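Local structure of tyrosinase (Aspergillus oryzae, 6JU8) at residues L43-E48 with E120-F125; G165-L170 with A264-P269; W258-L263 with L352-A357. The protein probably catalyses the copper-dependent oxidation of L-tyrosine and L-dopa to L-dopaquinone with molecular oxygen, this chain holding its dicopper central domain. The protein carries 1 engineered substitution. All coordinates share one frame; numbering follows the deposited sequence.

Contact 1: residues L43-E48 with E120-F125; sequences LTLFVE and EAMLDF
Met122 and Leu45 make the tight part of this helix-helix contact. The Met122 chain is extended beyond CG, which carries its methyl end over the backbone of the other helix: CE rests 3.6 Å from Phe46 N and 3.8 Å from Leu45 CB, while SD and CG lie alongside Leu45. Of the Phe46 side chain only CB takes part, 4.0 Å from Met122 CE, because the ring leads off to the far side. One branch of Leu45 reaches the second aromatic of the contact, with CD2 3.8 Å from Phe125 CD2. The more open side belongs to Glu48 and Phe125, both partly exposed. Here Glu48 CB lies over one face of the ring in a CH-pi contact, 3.9 Å from the centroid of Phe125 and displaced toward the rim, and CG packs against CE1. Glu48 bends at chi2 (-78°), and its carboxylate is turned to within 15° of the ring plane; OE2 is engaged in a salt bridge with Lys193. Segments 43-48 and 120-125 cross at 106°, their axes 9.1 Å apart at closest approach. Helix 41-55 thus packs on helix 103-129, whose segment 120-125 lies in the common central domain of tyrosinase. Trp138 of helix 135-144 packs on both Leu45 and Phe125, Trp145 meets Phe46 and Met122, and strand 178-182 lies against Thr44, Val47 and Glu48.

Contact 2: residues G165-L170 with A264-P269; sequences GDELRL and ALNEHP
The carboxamide of Asn266 pairs with the backbone of Leu168, using both of its polar atoms on the same residue. Leu168 N donates to Asn266 OD1 over 2.9 Å, arriving in the carbonyl plane on a lone pair. In return Asn266 ND2 donates to Leu168 O, also 2.9 Å, with the acceptor close to the amide plane and the N-H...O angle at 161°. Gripped at both ends, the amide is fixed in its rotation, and its oxygen and nitrogen can be told apart by their partners. ND2 has a further acceptor in Asn262 O, one turn earlier in the helix; Asn262 also takes the N-H of Leu170 on OD1. Asn266 has CG anti to the carbonyl carbon (chi1 -68°), which puts the carboxamide of this last turn of helix 258-267 against the long loop between helix 135-144 and strand 178-182. This joins two parts of the common central domain of tyrosinase; Leu265 lies about 9 Å, side chain to side chain, from the copper ligand His336. Beside the amide, the leucines make the apolar part: Leu265 CD1 meets Leu170 CD2 at 4.1 Å, and the CB atoms of Leu265 and Leu168 are 4.3 Å apart. In one of its two conformers, Glu167 passes the amide at about a right angle, CG 3.3 Å from Asn266 ND2. There OE1 accepts from Arg169 NE in a salt bridge of 2.9 Å, and from the hydroxyl of Tyr246 of the second subunit. Arg169 NH2 donates to Asn245 O of that subunit, and Arg169 O accepts from Trp150 NE1.

Contact 3: residues W258-L263 with L352-A357; sequences WLRANL and LKLWGA. With NO3 (nitrate ion), chain E.
Arg260 reaches from helix 258-267 to the carbonyls of the turn Leu352 to Trp355. At the start of that turn, Leu352 O approaches Arg260 NH1 obliquely but is used by Trp355 N. Next, Lys353 O lies over the centre of the guanidinium face, 3.2 Å above its plane, and is within hydrogen-bonding distance of a water that takes a weak bond from Arg260 NH2. The ammonium group of Lys353 turns instead to Glu267. Leu354 brings CD2 to 3.7 Å from Leu263 CD2 and to 3.8 Å from Arg260 CG, the leucine and arginine side chains running antiparallel alongside each other. Trp355 O then takes the direct hydrogen bond: Arg260 NH1 donates over 2.8 Å, nearly in the guanidinium plane and on a carbonyl lone pair. The bend of the arginine at chi3 (-78°) turns this edge to the carbonyl, while NE donates to nitrate O3 at 3.0 Å. Past Trp355, Gly356 enters the short antiparallel pairing of strands 342-343 and 356-357. The nitrate, probably from the crystallisation liquor, is also bound by Arg260 NE of the second subunit, so the guanidinium joins a helix-to-loop contact of the central domain to a nitrate held between the two subunits.

How the contacts relate
All three contacts are largely buried, but their surroundings differ. Contact 1 stands apart, its centre 31 Å and 33 Å from those of contacts 2 and 3; no other chain touches its two segments, and it is held by apolar and CH-pi packing. Contacts 2 and 3 share helix 258-267, which meets a loop through its C-terminal part in one and a turn leading into a strand through its N-terminal part in the other. They are linked directly by the Glu267 to Lys353 salt bridge and by Asn262 OD1 with Leu170 N, probably a hydrogen bond. Both border the subunit interface and bond polar side chains to backbone, Asn266 to N-H and C=O of Leu168, Arg260 to the C=O of Trp355.

Contact 1: residues L43-E48 with E120-F125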
# COMPACT_ATOMS: atom_id res chain seq x y z
N LEU A 43 12.26 -1.82 20.72
CA LEU A 43 11.83 -1.88 19.32
C LEU A 43 12.68 -2.87 18.53
O LEU A 43 12.18 -3.68 17.72
CB LEU A 43 11.90 -0.50 18.67
CG LEU A 43 11.59 -0.43 17.17
CD1 LEU A 43 10.15 -0.86 16.90
CD2 LEU A 43 11.80 0.99 16.65
N THR A 44 14.00 -2.82 18.76
CA THR A 44 14.87 -3.79 18.09
C THR A 44 14.55 -5.22 18.49
O THR A 44 14.45 -6.12 17.65
CB THR A 44 16.33 -3.45 18.42
OG1 THR A 44 16.66 -2.15 17.91
CG2 THR A 44 17.32 -4.43 17.77
N LEU A 45 14.36 -5.46 19.79
CA LEU A 45 14.04 -6.80 20.27
C LEU A 45 12.75 -7.32 19.63
O LEU A 45 12.63 -8.47 19.22
CB LEU A 45 13.89 -6.75 21.79
CG LEU A 45 15.19 -6.67 22.61
CD1 LEU A 45 14.86 -6.48 24.09
CD2 LEU A 45 16.07 -7.89 22.34
N PHE A 46 11.73 -6.44 19.57
CA PHE A 46 10.43 -6.88 19.07
C PHE A 46 10.54 -7.17 17.58
O PHE A 46 10.11 -8.22 17.10
CB PHE A 46 9.36 -5.84 19.39
CG PHE A 46 7.92 -6.17 19.13
CD1 PHE A 46 7.47 -7.43 18.77
CD2 PHE A 46 6.96 -5.15 19.25
CE1 PHE A 46 6.12 -7.71 18.53
CE2 PHE A 46 5.62 -5.43 19.05
CZ PHE A 46 5.19 -6.70 18.70
N VAL A 47 11.17 -6.27 16.83
CA VAL A 47 11.34 -6.50 15.38
C VAL A 47 12.16 -7.75 15.10
O VAL A 47 11.80 -8.58 14.26
CB VAL A 47 12.02 -5.26 14.73
CG1 VAL A 47 12.44 -5.56 13.31
CG2 VAL A 47 11.07 -4.07 14.78
N GLU A 48 13.29 -7.91 15.80
CA GLU A 48 14.17 -9.03 15.50
C GLU A 48 13.54 -10.34 15.94
O GLU A 48 13.63 -11.33 15.21
CB GLU A 48 15.55 -8.84 16.14
CG GLU A 48 16.32 -7.64 15.61
CD GLU A 48 16.98 -7.82 14.27
OE1 GLU A 48 16.89 -8.89 13.65
OE2 GLU A 48 17.62 -6.86 13.79
N GLU A 120 10.52 -15.20 24.60
CA GLU A 120 11.53 -16.27 24.50
C GLU A 120 12.46 -16.09 23.32
O GLU A 120 13.67 -16.32 23.45
CB GLU A 120 10.80 -17.63 24.47
CG GLU A 120 10.19 -17.93 25.83
CD GLU A 120 9.26 -19.14 25.84
OE1 GLU A 120 9.06 -19.76 24.79
OE2 GLU A 120 8.73 -19.43 26.93
N ALA A 121 11.92 -15.63 22.18
CA ALA A 121 12.78 -15.36 21.03
C ALA A 121 13.67 -14.15 21.30
O ALA A 121 14.81 -14.07 20.84
CB ALA A 121 11.93 -15.14 19.77
N MET A 122 13.20 -13.19 22.09
CA MET A 122 14.05 -12.04 22.44
C MET A 122 15.26 -12.48 23.24
O MET A 122 16.39 -12.05 23.02
CB MET A 122 13.29 -11.02 23.29
CG MET A 122 12.22 -10.24 22.54
SD MET A 122 11.41 -9.09 23.67
CE MET A 122 10.46 -8.13 22.49
N LEU A 123 15.03 -13.37 24.20
CA LEU A 123 16.16 -13.89 24.97
C LEU A 123 17.17 -14.60 24.09
O LEU A 123 18.38 -14.46 24.33
CB LEU A 123 15.64 -14.85 26.04
CG LEU A 123 14.78 -14.24 27.14
CD1 LEU A 123 14.52 -15.29 28.22
CD2 LEU A 123 15.42 -12.99 27.72
N ASP A 124 16.73 -15.39 23.12
CA ASP A 124 17.66 -16.06 22.19
C ASP A 124 18.41 -15.03 21.35
O ASP A 124 19.61 -15.17 21.11
CB ASP A 124 16.90 -17.02 21.26
CG ASP A 124 16.29 -18.21 21.96
OD1 ASP A 124 16.98 -18.84 22.76
OD2 ASP A 124 15.11 -18.55 21.72
N PHE A 125 17.72 -13.99 20.88
CA PHE A 125 18.38 -12.92 20.13
C PHE A 125 19.49 -12.28 20.96
O PHE A 125 20.60 -12.06 20.45
CB PHE A 125 17.36 -11.85 19.71
CG PHE A 125 18.02 -10.67 19.02
CD1 PHE A 125 18.29 -10.72 17.66
CD2 PHE A 125 18.37 -9.54 19.74
CE1 PHE A 125 18.93 -9.66 17.04
CE2 PHE A 125 19.00 -8.47 19.11
CZ PHE A 125 19.28 -8.55 17.76

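Contact 2: residues G165-L170 with A264-P269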
# COMPACT_ATOMS: atom_id res chain seq x y z
N GLY A 165 -5.13 14.94 19.03
CA GLY A 165 -5.55 14.53 17.70
C GLY A 165 -7.06 14.52 17.52
O GLY A 165 -7.82 14.77 18.45
N ASP A 166 -7.52 14.21 16.32
CA ASP A 166 -8.89 14.38 15.89
C ASP A 166 -9.43 13.13 15.20
O ASP A 166 -10.61 13.06 14.85
CB ASP A 166 -8.94 15.57 14.92
CG ASP A 166 -8.05 15.43 13.71
OD1 ASP A 166 -7.04 14.68 13.74
OD2 ASP A 166 -8.35 16.11 12.68
N GLU A 167 -8.57 12.15 14.91
CA GLU A 167 -8.67 11.02 14.00
C GLU A 167 -8.27 9.71 14.67
O GLU A 167 -7.17 9.64 15.25
CB GLU A 167 -7.75 11.20 12.77
CG GLU A 167 -7.98 10.21 11.64
CD GLU A 167 -6.96 10.15 10.53
OE1 GLU A 167 -5.85 10.70 10.61
OE2 GLU A 167 -7.24 9.50 9.47
N LEU A 168 -9.06 8.64 14.60
CA LEU A 168 -8.57 7.31 14.95
C LEU A 168 -7.68 6.82 13.83
O LEU A 168 -7.90 7.13 12.65
CB LEU A 168 -9.77 6.38 15.16
CG LEU A 168 -10.85 6.84 16.14
CD1 LEU A 168 -12.00 5.85 16.14
CD2 LEU A 168 -10.24 6.98 17.53
N ARG A 169 -6.65 6.06 14.16
CA ARG A 169 -5.71 5.62 13.14
C ARG A 169 -5.17 4.24 13.46
O ARG A 169 -4.96 3.90 14.64
CB ARG A 169 -4.48 6.55 13.06
CG ARG A 169 -4.81 7.99 12.65
CD ARG A 169 -3.48 8.74 12.52
NE ARG A 169 -3.69 10.19 12.42
CZ ARG A 169 -2.69 11.05 12.54
NH1 ARG A 169 -1.46 10.59 12.79
NH2 ARG A 169 -2.94 12.35 12.43
N LEU A 170 -4.83 3.48 12.41
CA LEU A 170 -3.94 2.34 12.64
C LEU A 170 -2.63 2.79 13.30
O LEU A 170 -2.17 3.91 13.12
CB LEU A 170 -3.58 1.64 11.33
CG LEU A 170 -4.71 1.05 10.52
CD1 LEU A 170 -4.20 0.19 9.36
CD2 LEU A 170 -5.70 0.26 11.35
N ALA A 264 -12.37 4.01 7.26
CA ALA A 264 -13.42 3.18 7.83
C ALA A 264 -13.52 3.36 9.34
O ALA A 264 -14.62 3.41 9.88
CB ALA A 264 -13.12 1.71 7.52
N LEU A 265 -12.40 3.44 10.05
CA LEU A 265 -12.43 3.63 11.50
C LEU A 265 -13.20 4.90 11.85
O LEU A 265 -13.97 4.88 12.82
CB LEU A 265 -11.02 3.68 12.08
CG LEU A 265 -10.18 2.41 12.01
CD1 LEU A 265 -8.75 2.78 12.38
CD2 LEU A 265 -10.71 1.34 12.94
N ASN A 266 -12.98 5.97 11.07
CA ASN A 266 -13.61 7.24 11.39
C ASN A 266 -14.99 7.41 10.81
O ASN A 266 -15.79 8.19 11.37
CB ASN A 266 -12.65 8.37 10.97
CG ASN A 266 -11.42 8.36 11.86
OD1 ASN A 266 -11.48 8.71 13.05
ND2 ASN A 266 -10.30 7.91 11.30
N GLU A 267 -15.35 6.65 9.79
CA GLU A 267 -16.72 6.61 9.27
C GLU A 267 -17.60 5.61 10.03
O GLU A 267 -18.83 5.75 9.97
CB GLU A 267 -16.74 6.25 7.78
CG GLU A 267 -16.21 7.38 6.90
CD GLU A 267 -16.72 7.34 5.48
OE1 GLU A 267 -16.46 8.31 4.75
OE2 GLU A 267 -17.39 6.37 5.08
N HIS A 268 -16.99 4.68 10.74
CA HIS A 268 -17.63 3.68 11.58
C HIS A 268 -18.89 3.06 11.00
O HIS A 268 -19.95 3.13 11.64
CB HIS A 268 -17.89 4.29 12.97
CG HIS A 268 -18.67 5.56 12.99
ND1 HIS A 268 -20.04 5.63 12.87
CD2 HIS A 268 -18.24 6.84 13.13
CE1 HIS A 268 -20.44 6.90 12.91
NE2 HIS A 268 -19.37 7.64 13.09
N PRO A 269 -18.81 2.40 9.85
CA PRO A 269 -20.01 1.76 9.29
C PRO A 269 -20.34 0.47 10.01
O PRO A 269 -19.93 -0.62 9.61
CB PRO A 269 -19.59 1.54 7.83
CG PRO A 269 -18.10 1.38 7.88
CD PRO A 269 -17.62 2.26 8.99

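Contact 3: residues W258-L263 with L352-A357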
# COMPACT_ATOMS: atom_id res chain seq x y z
N TRP A 258 -3.73 1.23 4.23
CA TRP A 258 -3.99 1.79 5.55
C TRP A 258 -4.80 3.07 5.52
O TRP A 258 -5.50 3.35 6.50
CB TRP A 258 -2.68 1.96 6.31
CG TRP A 258 -1.66 2.90 5.74
CD1 TRP A 258 -0.60 2.59 4.92
CD2 TRP A 258 -1.59 4.33 5.97
NE1 TRP A 258 0.11 3.73 4.62
CE2 TRP A 258 -0.48 4.81 5.26
CE3 TRP A 258 -2.35 5.23 6.72
CZ2 TRP A 258 -0.12 6.16 5.26
CZ3 TRP A 258 -2.00 6.57 6.73
CH2 TRP A 258 -0.87 7.02 6.00
N LEU A 259 -4.80 3.82 4.42
CA LEU A 259 -5.64 5.02 4.39
C LEU A 259 -7.11 4.62 4.36
O LEU A 259 -7.95 5.35 4.90
CB LEU A 259 -5.36 5.84 3.12
CG LEU A 259 -3.98 6.50 3.04
CD1 LEU A 259 -3.75 7.02 1.63
CD2 LEU A 259 -3.87 7.62 4.07
N ARG A 260 -7.42 3.48 3.70
CA ARG A 260 -8.83 3.07 3.62
C ARG A 260 -9.28 2.55 4.98
O ARG A 260 -10.40 2.77 5.41
CB ARG A 260 -9.01 2.02 2.51
CG ARG A 260 -10.48 1.86 2.13
CD ARG A 260 -10.58 1.33 0.70
NE ARG A 260 -10.34 2.44 -0.23
CZ ARG A 260 -10.78 2.54 -1.46
NH1 ARG A 260 -11.47 1.56 -2.01
NH2 ARG A 260 -10.52 3.65 -2.16
N ALA A 261 -8.38 1.84 5.69
CA ALA A 261 -8.69 1.37 7.04
C ALA A 261 -8.95 2.56 7.96
O ALA A 261 -9.91 2.60 8.71
CB ALA A 261 -7.53 0.56 7.59
N ASN A 262 -8.12 3.60 7.87
CA ASN A 262 -8.34 4.77 8.71
C ASN A 262 -9.65 5.47 8.35
O ASN A 262 -10.40 5.90 9.25
CB ASN A 262 -7.20 5.77 8.59
CG ASN A 262 -5.93 5.34 9.29
OD1 ASN A 262 -5.91 4.30 9.95
ND2 ASN A 262 -4.88 6.12 9.15
N LEU A 263 -9.98 5.55 7.06
CA LEU A 263 -11.27 6.12 6.67
C LEU A 263 -12.42 5.35 7.33
O LEU A 263 -13.36 5.94 7.87
CB LEU A 263 -11.42 6.06 5.15
CG LEU A 263 -12.72 6.62 4.56
CD1 LEU A 263 -12.81 8.13 4.76
CD2 LEU A 263 -12.81 6.30 3.06
N LEU A 352 -18.29 3.17 -2.91
CA LEU A 352 -17.03 2.78 -3.55
C LEU A 352 -15.80 3.20 -2.76
O LEU A 352 -14.78 2.51 -2.81
CB LEU A 352 -16.97 3.36 -4.98
CG LEU A 352 -17.81 2.61 -6.01
CD1 LEU A 352 -17.81 3.34 -7.35
CD2 LEU A 352 -17.30 1.19 -6.21
N LYS A 353 -15.89 4.27 -1.99
CA LYS A 353 -14.75 4.74 -1.22
C LYS A 353 -14.27 3.72 -0.20
O LYS A 353 -13.15 3.92 0.29
CB LYS A 353 -15.09 6.03 -0.46
CG LYS A 353 -16.26 5.80 0.51
CD LYS A 353 -16.68 7.12 1.15
CE LYS A 353 -18.07 6.97 1.77
NZ LYS A 353 -18.37 8.08 2.73
N LEU A 354 -15.03 2.70 0.17
CA LEU A 354 -14.57 1.68 1.12
C LEU A 354 -14.47 0.30 0.49
O LEU A 354 -14.32 -0.69 1.21
CB LEU A 354 -15.43 1.65 2.39
CG LEU A 354 -15.20 2.79 3.38
CD1 LEU A 354 -16.15 2.66 4.56
CD2 LEU A 354 -13.75 2.81 3.88
N TRP A 355 -14.51 0.20 -0.84
CA TRP A 355 -14.38 -1.11 -1.50
C TRP A 355 -13.04 -1.76 -1.21
O TRP A 355 -12.00 -1.10 -1.24
CB TRP A 355 -14.52 -0.89 -3.01
CG TRP A 355 -14.60 -2.12 -3.86
CD1 TRP A 355 -14.89 -3.41 -3.52
CD2 TRP A 355 -14.37 -2.11 -5.28
NE1 TRP A 355 -14.86 -4.24 -4.63
CE2 TRP A 355 -14.53 -3.44 -5.73
CE3 TRP A 355 -14.03 -1.11 -6.20
CZ2 TRP A 355 -14.38 -3.79 -7.07
CZ3 TRP A 355 -13.88 -1.46 -7.54
CH2 TRP A 355 -14.05 -2.79 -7.97
N GLY A 356 -13.06 -3.05 -0.92
CA GLY A 356 -11.93 -3.93 -0.87
C GLY A 356 -11.97 -4.87 0.31
O GLY A 356 -12.50 -4.50 1.38
N ALA A 357 -11.40 -6.06 0.13
CA ALA A 357 -11.42 -7.04 1.23
C ALA A 357 -10.00 -7.45 1.61
O ALA A 357 -9.05 -7.37 0.82
CB ALA A 357 -12.19 -8.28 0.82
N NO3 E . -7.03 3.81 -0.01
O1 NO3 E . -6.01 4.51 0.02
O2 NO3 E . -7.02 2.59 -0.07
O3 NO3 E . -8.10 4.45 -0.02
O HOH W 1 -10.82 5.84 0.00